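Mandelate racemase / muconate lactonizing enzyme, C-terminal domain protein (Labrenzia alexandrii, PDB 4E5T) binds magnesium and is probably an enolase-superfamily enzyme related to mandelate racemase and muconate lactonizing enzyme, of unassigned substrate. Local coordinates at residues G176-H184 / L394-L402. Numbering follows the deposited sequence.
Sequences GAYTIYDGH and LGFQETPAL
The methyl CB of A401 sits over one face of the H184 imidazole, 3.4 Å from the ring centroid, a CH-pi contact, while the D182 carboxylate lies at the ring's edge. Y178 meets F396 at the edge of its own ring: F396 CD1 comes within 3.6 Å of Y178 CD2, near the tyrosine plane, and the two planes stand at 76°. I180 CG1 covers one face of the Y181 ring, and P400 approaches that ring's edge. Between these groups the backbones join in a single beta bridge. Q397 N donates to Y178 O (2.7 Å) and I180 N to Q397 O (3.1 Å). Here the loop after strand 169-172 of the enolase-type barrel domain meets the C-terminal tail; L394 is about 7 Å by its side chain from the bound magnesium, and Y83 of the second subunit packs edge-to-face with F396. The 176-184 loop is braced from within by a type I turn from T179 to D182. T179 OG1 lies between its own backbone N and carbonyl carbon (chi1 79°), where it can accept from Y181 N in an ST turn and donate to D182 OD1 (2.7 Å). H184 ND1 reaches the same oxygen from the opposite face of the carboxylate (2.9 Å). T179 CG2 instead turns to the tail, 3.2 Å from T399 O. A valine in place of T179 would probably leave Y181 N without its side-chain acceptor and D182 OD1 with one grip fewer, leaving the carboxylate held less firmly, mainly by H184 ND1.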
# COMPACT_ATOMS: atom_id res chain seq x y z
N GLY A 176 33.22 -13.53 1.76
CA GLY A 176 33.73 -13.60 0.40
C GLY A 176 33.88 -12.26 -0.29
O GLY A 176 33.35 -11.25 0.17
N ALA A 177 34.61 -12.25 -1.40
CA ALA A 177 35.02 -11.01 -2.07
C ALA A 177 33.83 -10.17 -2.49
O ALA A 177 32.75 -10.69 -2.75
CB ALA A 177 35.89 -11.31 -3.29
N TYR A 178 34.05 -8.85 -2.53
CA TYR A 178 33.09 -7.92 -3.09
C TYR A 178 33.57 -7.42 -4.45
O TYR A 178 34.72 -7.02 -4.59
CB TYR A 178 32.77 -6.77 -2.12
CG TYR A 178 33.93 -6.17 -1.34
CD1 TYR A 178 34.45 -6.81 -0.22
CD2 TYR A 178 34.44 -4.92 -1.69
CE1 TYR A 178 35.49 -6.23 0.51
CE2 TYR A 178 35.48 -4.34 -0.95
CZ TYR A 178 36.00 -5.00 0.14
OH TYR A 178 37.03 -4.44 0.86
N THR A 179 32.69 -7.47 -5.44
CA THR A 179 33.06 -7.20 -6.84
C THR A 179 32.30 -6.04 -7.48
O THR A 179 31.26 -5.61 -7.00
CB THR A 179 32.83 -8.42 -7.77
OG1 THR A 179 31.43 -8.52 -8.11
CG2 THR A 179 33.29 -9.71 -7.12
N ILE A 180 32.82 -5.57 -8.61
CA ILE A 180 32.22 -4.46 -9.33
C ILE A 180 30.89 -4.84 -9.98
O ILE A 180 30.21 -4.00 -10.58
CB ILE A 180 33.17 -3.95 -10.41
CG1 ILE A 180 33.52 -5.10 -11.36
CG2 ILE A 180 34.42 -3.37 -9.78
CD1 ILE A 180 34.28 -4.68 -12.59
N TYR A 181 30.53 -6.11 -9.89
CA TYR A 181 29.32 -6.59 -10.53
C TYR A 181 28.27 -7.02 -9.51
O TYR A 181 27.32 -7.72 -9.85
CB TYR A 181 29.65 -7.74 -11.46
CG TYR A 181 30.54 -7.35 -12.62
CD1 TYR A 181 30.22 -6.27 -13.43
CD2 TYR A 181 31.70 -8.06 -12.91
CE1 TYR A 181 31.03 -5.92 -14.49
CE2 TYR A 181 32.51 -7.71 -13.96
CZ TYR A 181 32.17 -6.65 -14.75
OH TYR A 181 32.97 -6.31 -15.80
N ASP A 182 28.46 -6.58 -8.26
CA ASP A 182 27.54 -6.89 -7.18
C ASP A 182 26.17 -6.23 -7.43
O ASP A 182 26.11 -5.24 -8.15
CB ASP A 182 28.16 -6.45 -5.85
CG ASP A 182 29.26 -7.40 -5.37
OD1 ASP A 182 29.56 -8.37 -6.11
OD2 ASP A 182 29.83 -7.19 -4.27
N GLY A 183 25.08 -6.77 -6.87
CA GLY A 183 25.11 -7.91 -5.95
C GLY A 183 25.20 -9.26 -6.63
O GLY A 183 24.76 -9.46 -7.77
N HIS A 184 25.78 -10.21 -5.91
CA HIS A 184 25.89 -11.57 -6.43
C HIS A 184 25.30 -12.58 -5.44
O HIS A 184 24.64 -12.21 -4.48
CB HIS A 184 27.34 -11.90 -6.74
CG HIS A 184 28.21 -12.01 -5.53
ND1 HIS A 184 28.94 -10.96 -5.03
CD2 HIS A 184 28.46 -13.07 -4.71
CE1 HIS A 184 29.61 -11.35 -3.96
NE2 HIS A 184 29.33 -12.63 -3.75
N LEU A 394 40.49 2.45 -1.29
CA LEU A 394 39.78 1.19 -1.14
C LEU A 394 39.18 0.78 -2.49
O LEU A 394 38.87 1.64 -3.31
CB LEU A 394 38.66 1.38 -0.13
CG LEU A 394 38.50 0.38 1.01
CD1 LEU A 394 37.29 0.78 1.84
CD2 LEU A 394 38.37 -1.06 0.49
N GLY A 395 39.02 -0.52 -2.73
CA GLY A 395 38.60 -0.98 -4.05
C GLY A 395 37.92 -2.34 -4.06
O GLY A 395 38.04 -3.11 -3.11
N PHE A 396 37.21 -2.62 -5.15
CA PHE A 396 36.48 -3.88 -5.35
C PHE A 396 37.36 -4.96 -5.99
O PHE A 396 38.46 -4.66 -6.48
CB PHE A 396 35.29 -3.66 -6.29
CG PHE A 396 34.06 -3.06 -5.64
CD1 PHE A 396 33.17 -3.86 -4.94
CD2 PHE A 396 33.76 -1.71 -5.81
CE1 PHE A 396 32.02 -3.31 -4.37
CE2 PHE A 396 32.61 -1.15 -5.24
CZ PHE A 396 31.75 -1.94 -4.52
N GLN A 397 36.87 -6.20 -6.01
CA GLN A 397 37.38 -7.24 -6.91
C GLN A 397 36.77 -7.09 -8.33
O GLN A 397 35.55 -7.03 -8.48
CB GLN A 397 37.12 -8.64 -6.36
CG GLN A 397 37.65 -9.77 -7.26
CD GLN A 397 37.25 -11.16 -6.80
OE1 GLN A 397 36.26 -11.71 -7.27
NE2 GLN A 397 38.04 -11.73 -5.89
N GLU A 398 37.60 -7.04 -9.37
CA GLU A 398 37.09 -6.70 -10.70
C GLU A 398 36.83 -7.92 -11.60
O GLU A 398 36.59 -7.77 -12.79
CB GLU A 398 38.02 -5.70 -11.40
CG GLU A 398 38.13 -4.37 -10.66
CD GLU A 398 39.15 -3.44 -11.28
OE1 GLU A 398 39.18 -2.24 -10.89
OE2 GLU A 398 39.92 -3.90 -12.15
N THR A 399 36.90 -9.11 -11.02
CA THR A 399 36.37 -10.30 -11.68
C THR A 399 34.99 -10.57 -11.08
O THR A 399 34.70 -10.13 -9.96
CB THR A 399 37.31 -11.54 -11.51
OG1 THR A 399 37.39 -11.92 -10.13
CG2 THR A 399 38.69 -11.23 -12.04
N PRO A 400 34.12 -11.27 -11.83
CA PRO A 400 32.83 -11.67 -11.27
C PRO A 400 32.99 -12.52 -10.00
O PRO A 400 34.08 -13.04 -9.74
CB PRO A 400 32.22 -12.52 -12.38
CG PRO A 400 32.88 -12.04 -13.62
CD PRO A 400 34.27 -11.68 -13.23
N ALA A 401 31.92 -12.65 -9.24
CA ALA A 401 31.93 -13.42 -8.00
C ALA A 401 31.95 -14.93 -8.23
O ALA A 401 31.22 -15.45 -9.08
CB ALA A 401 30.74 -13.04 -7.20
N LEU A 402 32.79 -15.63 -7.47
CA LEU A 402 33.02 -17.07 -7.64
C LEU A 402 31.77 -17.93 -7.43
O LEU A 402 31.07 -17.78 -6.42
CB LEU A 402 34.16 -17.56 -6.73
CG LEU A 402 35.61 -17.40 -7.17
CD1 LEU A 402 36.58 -17.81 -6.06
CD2 LEU A 402 35.88 -18.19 -8.46